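Local coordinates for protein fluvirucin B1 DH domain from module 1 (Actinomadura vulgaris, PDB 6OBV) that probably catalyses dehydration of a beta-hydroxyacyl intermediate, as the dehydratase domain of the first module of the fluvirucin B1 polyketide synthase, at residues 52-57 / 87-92; 227-232 / 263-268; 235-240 / 277-282. One frame throughout, in Å; residues are numbered along the deposited sequence.

Interaction 1 of 3, residues 52-57 / 87-92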
loop_
_atom_site.group_PDB
_atom_site.type_symbol
_atom_site.label_atom_id
_atom_site.label_comp_id
_atom_site.label_asym_id
_atom_site.label_seq_id
_atom_site.Cartn_x
_atom_site.Cartn_y
_atom_site.Cartn_z
ATOM N N MET A 52 -2.345 8.425 2.210
ATOM C CA MET A 52 -2.892 7.237 1.579
ATOM C C MET A 52 -2.131 6.970 0.298
ATOM O O MET A 52 -1.643 7.899 -0.353
ATOM C CB MET A 52 -4.375 7.421 1.254
ATOM C CG MET A 52 -5.051 6.223 0.658
ATOM S SD MET A 52 -6.828 6.501 0.608
ATOM C CE MET A 52 -7.185 6.622 2.367
ATOM N N VAL A 53 -2.046 5.696 -0.070
ATOM C CA VAL A 53 -1.545 5.303 -1.377
ATOM C C VAL A 53 -2.538 4.300 -1.944
ATOM O O VAL A 53 -3.008 3.405 -1.228
ATOM C CB VAL A 53 -0.112 4.736 -1.309
ATOM C CG1 VAL A 53 -0.077 3.382 -0.579
ATOM C CG2 VAL A 53 0.482 4.618 -2.694
ATOM N N LEU A 54 -2.947 4.521 -3.190
ATOM C CA LEU A 54 -3.790 3.590 -3.926
ATOM C C LEU A 54 -2.940 2.938 -4.997
ATOM O O LEU A 54 -2.114 3.605 -5.633
ATOM C CB LEU A 54 -4.983 4.288 -4.579
ATOM C CG LEU A 54 -6.054 4.820 -3.629
ATOM C CD1 LEU A 54 -5.593 6.140 -2.973
ATOM C CD2 LEU A 54 -7.361 5.005 -4.393
ATOM N N THR A 55 -3.143 1.639 -5.191
ATOM C CA THR A 55 -2.294 0.848 -6.060
ATOM C C THR A 55 -3.146 0.139 -7.098
ATOM O O THR A 55 -4.302 -0.201 -6.839
ATOM C CB THR A 55 -1.514 -0.198 -5.276
ATOM O OG1 THR A 55 -2.449 -1.179 -4.779
ATOM C CG2 THR A 55 -0.769 0.461 -4.127
ATOM N N GLY A 56 -2.557 -0.100 -8.264
ATOM C CA GLY A 56 -3.248 -0.846 -9.286
ATOM C C GLY A 56 -2.280 -1.332 -10.334
ATOM O O GLY A 56 -1.061 -1.239 -10.175
ATOM N N ARG A 57 -2.842 -1.880 -11.405
ATOM C CA ARG A 57 -2.040 -2.406 -12.498
ATOM C C ARG A 57 -2.855 -2.314 -13.781
ATOM O O ARG A 57 -4.083 -2.433 -13.757
ATOM C CB ARG A 57 -1.587 -3.847 -12.217
ATOM C CG ARG A 57 -2.206 -4.883 -13.119
ATOM C CD ARG A 57 -1.763 -6.286 -12.767
ATOM N NE ARG A 57 -0.347 -6.511 -13.028
ATOM C CZ ARG A 57 0.289 -7.654 -12.764
ATOM N NH1 ARG A 57 -0.373 -8.677 -12.231
ATOM N NH2 ARG A 57 1.587 -7.776 -13.029
ATOM N N VAL A 87 -8.385 11.840 -9.653
ATOM C CA VAL A 87 -9.713 12.129 -9.121
ATOM C C VAL A 87 -10.231 10.957 -8.290
ATOM O O VAL A 87 -10.801 11.152 -7.208
ATOM C CB VAL A 87 -10.669 12.503 -10.264
ATOM C CG1 VAL A 87 -12.113 12.387 -9.778
ATOM C CG2 VAL A 87 -10.377 13.934 -10.732
ATOM N N ARG A 88 -10.024 9.724 -8.764
ATOM C CA ARG A 88 -10.462 8.567 -7.991
ATOM C C ARG A 88 -9.792 8.525 -6.621
ATOM O O ARG A 88 -10.431 8.179 -5.618
ATOM C CB ARG A 88 -10.183 7.281 -8.764
ATOM C CG ARG A 88 -10.799 6.028 -8.136
ATOM C CD ARG A 88 -12.235 6.281 -7.754
ATOM N NE ARG A 88 -12.849 5.113 -7.112
ATOM C CZ ARG A 88 -12.720 4.801 -5.826
ATOM N NH1 ARG A 88 -11.998 5.565 -5.017
ATOM N NH2 ARG A 88 -13.319 3.722 -5.339
ATOM N N ALA A 89 -8.508 8.885 -6.546
ATOM C CA ALA A 89 -7.860 8.930 -5.239
ATOM C C ALA A 89 -8.451 10.043 -4.387
ATOM O O ALA A 89 -8.641 9.877 -3.179
ATOM C CB ALA A 89 -6.354 9.111 -5.402
ATOM N N GLY A 90 -8.787 11.173 -5.011
ATOM C CA GLY A 90 -9.490 12.216 -4.289
ATOM C C GLY A 90 -10.777 11.743 -3.637
ATOM O O GLY A 90 -11.068 12.106 -2.493
ATOM N N ASP A 91 -11.589 10.958 -4.365
ATOM C CA ASP A 91 -12.827 10.448 -3.776
ATOM C C ASP A 91 -12.554 9.606 -2.542
ATOM O O ASP A 91 -13.358 9.584 -1.605
ATOM C CB ASP A 91 -13.595 9.579 -4.765
ATOM C CG ASP A 91 -13.991 10.317 -5.986
ATOM O OD1 ASP A 91 -14.099 11.556 -5.910
ATOM O OD2 ASP A 91 -14.177 9.650 -7.024
ATOM N N GLU A 92 -11.445 8.873 -2.546
ATOM C CA GLU A 92 -11.179 7.949 -1.463
ATOM C C GLU A 92 -10.864 8.689 -0.175
ATOM O O GLU A 92 -11.054 8.130 0.909
ATOM C CB GLU A 92 -10.033 7.015 -1.879
ATOM C CG GLU A 92 -10.012 5.658 -1.167
ATOM C CD GLU A 92 -11.194 4.762 -1.538
ATOM O OE1 GLU A 92 -11.855 4.994 -2.586
ATOM O OE2 GLU A 92 -11.445 3.811 -0.770
#
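Met52 lays its sulfur against the aliphatic part of Glu92, SD standing 3.7 Å from Glu92 CG, and the two side chains cross at about a right angle. Met52 is extended as far as the sulfur, pointing CG opposite its own amide N (chi1 -177°), and bends only at its last torsion. Leu54, two residues along the strand, spreads its methyls over Ala89 and the base of Glu92: CD1 meets Ala89 CB at 3.9 Å, while CD2 lies 4.0 Å from Ala89 CA and also borders Glu92 CB. The bend of Glu92 at chi2 (67°) leaves CB and CG to the apolar contact and carries the carboxylate to Arg88, where Arg88 NH1 and Glu92 OE1 form a short 2.5 Å salt bridge. That oxygen lies practically in the guanidinium plane and is met nearly end-on to its C-O bond; four residues apart, the pair joins successive turns of the helix. The segment axes approach to 9.6 Å at 132°. Strand 52-58 runs between strands 40-45 and 115-121, and Ala89 also packs on Val119 and Val121 of the latter; helix 79-92 thus lies across this antiparallel sheet, as the central helix does in a hotdog fold.

Interaction 2 of 3, residues 227-232 / 263-268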
loop_
_atom_site.group_PDB
_atom_site.type_symbol
_atom_site.label_atom_id
_atom_site.label_comp_id
_atom_site.label_asym_id
_atom_site.label_seq_id
_atom_site.Cartn_x
_atom_site.Cartn_y
_atom_site.Cartn_z
ATOM N N PRO A 227 -11.091 7.319 -19.538
ATOM C CA PRO A 227 -10.011 8.144 -20.109
ATOM C C PRO A 227 -10.113 8.318 -21.620
ATOM O O PRO A 227 -9.713 9.369 -22.138
ATOM C CB PRO A 227 -8.739 7.388 -19.695
ATOM C CG PRO A 227 -9.127 6.697 -18.407
ATOM C CD PRO A 227 -10.587 6.322 -18.572
ATOM N N ALA A 228 -10.656 7.335 -22.348
ATOM C CA ALA A 228 -10.805 7.510 -23.787
ATOM C C ALA A 228 -11.933 8.464 -24.123
ATOM O O ALA A 228 -11.877 9.143 -25.157
ATOM C CB ALA A 228 -11.043 6.168 -24.485
ATOM N N LEU A 229 -12.966 8.532 -23.276
ATOM C CA LEU A 229 -14.037 9.498 -23.502
ATOM C C LEU A 229 -13.577 10.915 -23.191
ATOM O O LEU A 229 -13.893 11.847 -23.935
ATOM C CB LEU A 229 -15.267 9.147 -22.667
ATOM C CG LEU A 229 -16.471 10.073 -22.847
ATOM C CD1 LEU A 229 -16.890 10.174 -24.304
ATOM C CD2 LEU A 229 -17.658 9.597 -21.992
ATOM N N LEU A 230 -12.841 11.106 -22.096
ATOM C CA LEU A 230 -12.391 12.454 -21.768
ATOM C C LEU A 230 -11.374 12.941 -22.782
ATOM O O LEU A 230 -11.369 14.122 -23.143
ATOM C CB LEU A 230 -11.806 12.528 -20.353
ATOM C CG LEU A 230 -11.347 13.942 -19.945
ATOM C CD1 LEU A 230 -12.473 14.938 -20.130
ATOM C CD2 LEU A 230 -10.800 14.004 -18.515
ATOM N N ASP A 231 -10.524 12.045 -23.282
ATOM C CA ASP A 231 -9.533 12.483 -24.255
ATOM C C ASP A 231 -10.189 12.928 -25.554
ATOM O O ASP A 231 -9.794 13.937 -26.142
ATOM C CB ASP A 231 -8.523 11.382 -24.540
ATOM C CG ASP A 231 -7.395 11.871 -25.438
ATOM O OD1 ASP A 231 -6.637 12.743 -24.980
ATOM O OD2 ASP A 231 -7.280 11.424 -26.600
ATOM N N ALA A 232 -11.186 12.187 -26.028
ATOM C CA ALA A 232 -11.790 12.572 -27.291
ATOM C C ALA A 232 -12.613 13.837 -27.146
ATOM O O ALA A 232 -12.830 14.544 -28.135
ATOM C CB ALA A 232 -12.643 11.432 -27.839
ATOM N N GLN A 263 -20.950 7.389 -20.997
ATOM C CA GLN A 263 -20.604 6.757 -22.265
ATOM C C GLN A 263 -20.575 7.738 -23.432
ATOM O O GLN A 263 -19.744 7.604 -24.332
ATOM C CB GLN A 263 -21.603 5.648 -22.599
ATOM C CG GLN A 263 -21.960 4.737 -21.451
ATOM C CD GLN A 263 -23.010 3.724 -21.852
ATOM O OE1 GLN A 263 -23.086 3.324 -23.020
ATOM N NE2 GLN A 263 -23.832 3.302 -20.891
ATOM N N ARG A 264 -21.499 8.688 -23.457
ATOM C CA ARG A 264 -21.588 9.707 -24.492
ATOM C C ARG A 264 -21.742 11.049 -23.794
ATOM O O ARG A 264 -22.368 11.131 -22.735
ATOM C CB ARG A 264 -22.772 9.446 -25.439
ATOM C CG ARG A 264 -22.953 7.981 -25.819
ATOM C CD ARG A 264 -24.179 7.752 -26.694
ATOM N NE ARG A 264 -25.366 8.390 -26.143
ATOM C CZ ARG A 264 -26.501 8.555 -26.822
ATOM N NH1 ARG A 264 -26.583 8.120 -28.073
ATOM N NH2 ARG A 264 -27.552 9.153 -26.259
ATOM N N VAL A 265 -21.134 12.095 -24.350
ATOM C CA VAL A 265 -21.172 13.403 -23.714
ATOM C C VAL A 265 -21.303 14.491 -24.765
ATOM O O VAL A 265 -21.022 14.294 -25.950
ATOM C CB VAL A 265 -19.922 13.691 -22.840
ATOM C CG1 VAL A 265 -19.826 12.717 -21.626
ATOM C CG2 VAL A 265 -18.651 13.715 -23.686
ATOM N N ARG A 266 -21.731 15.657 -24.301
ATOM C CA ARG A 266 -21.582 16.894 -25.040
ATOM C C ARG A 266 -20.417 17.685 -24.459
ATOM O O ARG A 266 -20.105 17.579 -23.269
ATOM C CB ARG A 266 -22.855 17.719 -24.971
ATOM C CG ARG A 266 -24.115 17.003 -25.435
ATOM C CD ARG A 266 -25.311 17.769 -24.908
ATOM N NE ARG A 266 -26.571 17.278 -25.431
ATOM C CZ ARG A 266 -27.739 17.868 -25.206
ATOM N NH1 ARG A 266 -27.789 18.973 -24.471
ATOM N NH2 ARG A 266 -28.848 17.361 -25.722
ATOM N N VAL A 267 -19.766 18.475 -25.308
ATOM C CA VAL A 267 -18.560 19.204 -24.933
ATOM C C VAL A 267 -18.702 20.655 -25.355
ATOM O O VAL A 267 -19.175 20.950 -26.457
ATOM C CB VAL A 267 -17.306 18.572 -25.565
ATOM C CG1 VAL A 267 -16.043 19.293 -25.086
ATOM C CG2 VAL A 267 -17.242 17.102 -25.212
ATOM N N HIS A 268 -18.311 21.564 -24.470
ATOM C CA HIS A 268 -18.300 22.999 -24.741
ATOM C C HIS A 268 -16.894 23.510 -24.424
ATOM O O HIS A 268 -16.532 23.655 -23.253
ATOM C CB HIS A 268 -19.367 23.701 -23.906
ATOM C CG HIS A 268 -19.420 25.187 -24.093
ATOM N ND1 HIS A 268 -18.946 25.820 -25.222
ATOM C CD2 HIS A 268 -19.901 26.166 -23.290
ATOM C CE1 HIS A 268 -19.122 27.123 -25.102
ATOM N NE2 HIS A 268 -19.698 27.359 -23.937
#
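Leu229 and Val265 reach toward each other from helix and strand and meet methyl to methyl. Each branch of the leucine has its own partner on the valine: Leu229 CD2 is 3.8 Å from Val265 CG1, and Leu229 CD1 is 4.0 Å from Val265 CG2. Both leucine methyls also rest on the backbone just before the strand, Leu229 CD2 lying 3.7 Å and Leu229 CD1 3.8 Å from the carbonyl oxygen of Gln263. With chi1 near 180° (-179°), Leu229 projects well clear of its helix and can bridge a gap in which the nearest CA atoms, those of Leu229 and Gln263, are still 7.2 Å apart. The side chains of Gln263 and Arg264 leave their backbone away from the helix, so Gln263 contributes chiefly through its main chain. Within the helix, Asp231 N bonds to Pro227 O at 3.0 Å.

Around this pair, Val210 and Leu212 also touch Leu229, and Ile281 packs on Val265. The strand and the residue before it are held on one flank by backbone bonds to Val210 and Leu212, and on the other by strand 277-282. The helix is tied to helix 79-92, where Thr80 OG1 bonds to Pro227 O and Leu230 packs on Thr80 and Val83.

This is the packing of a short helix on a curved antiparallel sheet expected in the second half of the double-hotdog fold of polyketide synthase dehydratases. Asp231, whose OD2 bonds His235 NE2, and His235 itself match the family's Asp-x-x-x-Gln/His signature. The aspartate of that signature is typically catalytic, so helix 227-232, which Leu229 packs against the strand, probably carries an active-site residue.

Interaction 3 of 3, residues 235-240 / 277-282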
loop_
_atom_site.group_PDB
_atom_site.type_symbol
_atom_site.label_atom_id
_atom_site.label_comp_id
_atom_site.label_asym_id
_atom_site.label_seq_id
_atom_site.Cartn_x
_atom_site.Cartn_y
_atom_site.Cartn_z
ATOM N N HIS A 235 -10.719 16.507 -28.649
ATOM C CA HIS A 235 -10.349 16.465 -30.061
ATOM C C HIS A 235 -10.965 17.600 -30.872
ATOM O O HIS A 235 -10.378 18.022 -31.871
ATOM C CB HIS A 235 -10.747 15.114 -30.644
ATOM C CG HIS A 235 -9.996 13.980 -30.027
ATOM N ND1 HIS A 235 -10.176 12.668 -30.400
ATOM C CD2 HIS A 235 -9.052 13.972 -29.054
ATOM C CE1 HIS A 235 -9.373 11.897 -29.685
ATOM N NE2 HIS A 235 -8.683 12.663 -28.857
ATOM N N ALA A 236 -12.128 18.100 -30.478
ATOM C CA ALA A 236 -12.805 19.100 -31.300
ATOM C C ALA A 236 -12.180 20.484 -31.183
ATOM O O ALA A 236 -12.444 21.338 -32.036
ATOM C CB ALA A 236 -14.279 19.180 -30.918
ATOM N N THR A 237 -11.345 20.716 -30.165
ATOM C CA THR A 237 -10.786 22.045 -29.936
ATOM C C THR A 237 -9.825 22.465 -31.033
ATOM O O THR A 237 -9.642 23.667 -31.260
ATOM C CB THR A 237 -10.067 22.089 -28.597
ATOM O OG1 THR A 237 -9.323 20.881 -28.433
ATOM C CG2 THR A 237 -11.048 22.184 -27.495
ATOM N N GLY A 238 -9.183 21.503 -31.703
ATOM C CA GLY A 238 -8.250 21.840 -32.776
ATOM C C GLY A 238 -8.894 22.407 -34.028
ATOM O O GLY A 238 -8.172 22.925 -34.891
ATOM N N LEU A 239 -10.226 22.337 -34.136
ATOM C CA LEU A 239 -10.909 22.783 -35.346
ATOM C C LEU A 239 -10.749 24.276 -35.579
ATOM O O LEU A 239 -10.802 24.735 -36.727
ATOM C CB LEU A 239 -12.387 22.418 -35.266
ATOM C CG LEU A 239 -12.624 20.908 -35.384
ATOM C CD1 LEU A 239 -13.982 20.502 -34.828
ATOM C CD2 LEU A 239 -12.483 20.450 -36.835
ATOM N N ILE A 240 -10.557 25.057 -34.518
ATOM C CA ILE A 240 -10.366 26.494 -34.696
ATOM C C ILE A 240 -8.894 26.822 -34.929
ATOM O O ILE A 240 -8.530 27.407 -35.959
ATOM C CB ILE A 240 -10.929 27.267 -33.490
ATOM C CG1 ILE A 240 -12.374 26.829 -33.246
ATOM C CG2 ILE A 240 -10.801 28.772 -33.711
ATOM C CD1 ILE A 240 -13.210 27.822 -32.554
ATOM N N THR A 277 -7.544 26.351 -22.675
ATOM C CA THR A 277 -8.913 26.002 -23.039
ATOM C C THR A 277 -9.684 25.602 -21.792
ATOM O O THR A 277 -9.172 24.855 -20.953
ATOM C CB THR A 277 -8.965 24.820 -24.038
ATOM O OG1 THR A 277 -8.079 25.054 -25.145
ATOM C CG2 THR A 277 -10.421 24.579 -24.543
ATOM N N SER A 278 -10.928 26.065 -21.681
ATOM C CA SER A 278 -11.828 25.531 -20.666
ATOM C C SER A 278 -12.809 24.569 -21.323
ATOM O O SER A 278 -13.080 24.660 -22.521
ATOM C CB SER A 278 -12.574 26.648 -19.935
ATOM O OG SER A 278 -13.579 27.230 -20.746
ATOM N N LEU A 279 -13.316 23.618 -20.542
ATOM C CA LEU A 279 -14.230 22.626 -21.095
ATOM C C LEU A 279 -15.296 22.284 -20.071
ATOM O O LEU A 279 -15.002 22.030 -18.898
ATOM C CB LEU A 279 -13.531 21.319 -21.529
ATOM C CG LEU A 279 -12.386 21.380 -22.533
ATOM C CD1 LEU A 279 -11.191 20.825 -21.840
ATOM C CD2 LEU A 279 -12.664 20.583 -23.778
ATOM N N HIS A 280 -16.533 22.257 -20.536
ATOM C CA HIS A 280 -17.663 21.915 -19.698
ATOM C C HIS A 280 -18.416 20.811 -20.409
ATOM O O HIS A 280 -18.798 20.956 -21.573
ATOM C CB HIS A 280 -18.518 23.152 -19.409
ATOM C CG HIS A 280 -17.777 24.185 -18.614
ATOM N ND1 HIS A 280 -17.426 23.993 -17.292
ATOM C CD2 HIS A 280 -17.253 25.384 -18.968
ATOM C CE1 HIS A 280 -16.748 25.041 -16.860
ATOM N NE2 HIS A 280 -16.632 25.901 -17.857
ATOM N N ILE A 281 -18.549 19.685 -19.731
ATOM C CA ILE A 281 -18.999 18.444 -20.324
ATOM C C ILE A 281 -20.348 18.124 -19.708
ATOM O O ILE A 281 -20.520 18.212 -18.485
ATOM C CB ILE A 281 -17.959 17.335 -20.096
ATOM C CG1 ILE A 281 -16.668 17.710 -20.828
ATOM C CG2 ILE A 281 -18.427 15.996 -20.591
ATOM C CD1 ILE A 281 -15.528 16.801 -20.502
ATOM N N THR A 282 -21.317 17.817 -20.557
ATOM C CA THR A 282 -22.655 17.475 -20.115
ATOM C C THR A 282 -23.014 16.125 -20.706
ATOM O O THR A 282 -22.309 15.607 -21.567
ATOM C CB THR A 282 -23.669 18.529 -20.558
ATOM O OG1 THR A 282 -23.440 18.830 -21.941
ATOM C CG2 THR A 282 -23.508 19.778 -19.725
#
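Thr237 and Thr277 are the closest backbone points of this contact, their CA atoms 8.2 Å apart, so that a tight turn of 3-10 character stands off from the start of a strand and only side chains span the distance. The bridge is made of methyls. Thr237 CG2 meets Thr277 CG2 at 3.9 Å, the two side chains slanting across one another, and Leu279 CD2 borders the same Thr237 methyl more loosely at 4.4 Å. Thr277 and Leu279, two residues apart on the strand, present their side chains on the same face, with Thr237 above both. More than half of the 80 Å² buried between the segments belongs to Thr237, and Thr277 supplies more of the rest than Leu279.

Rotation about chi1 sorts the two ends of Thr237. At 42° its hydroxyl sits between the backbone N and the carbonyl carbon, where OG1 bonds the carbonyl oxygen of Leu234, and CG2 is left pointing at the strand. In Thr277 the methyl is the branch swung away from the amide N, which extends it toward the turn. The turn itself is tied by Leu239 N to Ala236 O at 3.2 Å.

Ahead of it, His235 ND1 bonds to Tyr179 OH, and the ring of Tyr189 stacks on the imidazole. The strand is bonded on both flanks, to strand 288-299 and to strand 264-271, whose Ala269 also touches Thr237.

The hydroxyl of Thr237 is engaged by the carbonyl of Leu234, just before the segment, and what meets the strand is methyl against methyl. The contact therefore rests on dispersion and the burial of methyls, with no directional bond between the two segments.

Interactions 2 and 3 are intimately joined, their centres 10 Å apart. Their strands are antiparallel neighbours, linked by Arg266 N to Thr282 O at 2.8 Å and His268 N to His280 O at 3.0 Å, while their helical segments follow one another in the chain. Asp231 of the one and His235 of the other mark what is probably the active-site region, common to both. Interaction 1 belongs to the other half of the molecule, across the chain's centre: its centre lies 22 Å from that of interaction 2 and 27 Å from that of interaction 3. Helix 79-92 nevertheless connects the halves, since its last turns carry interaction 1 while its start reaches helix 227-232.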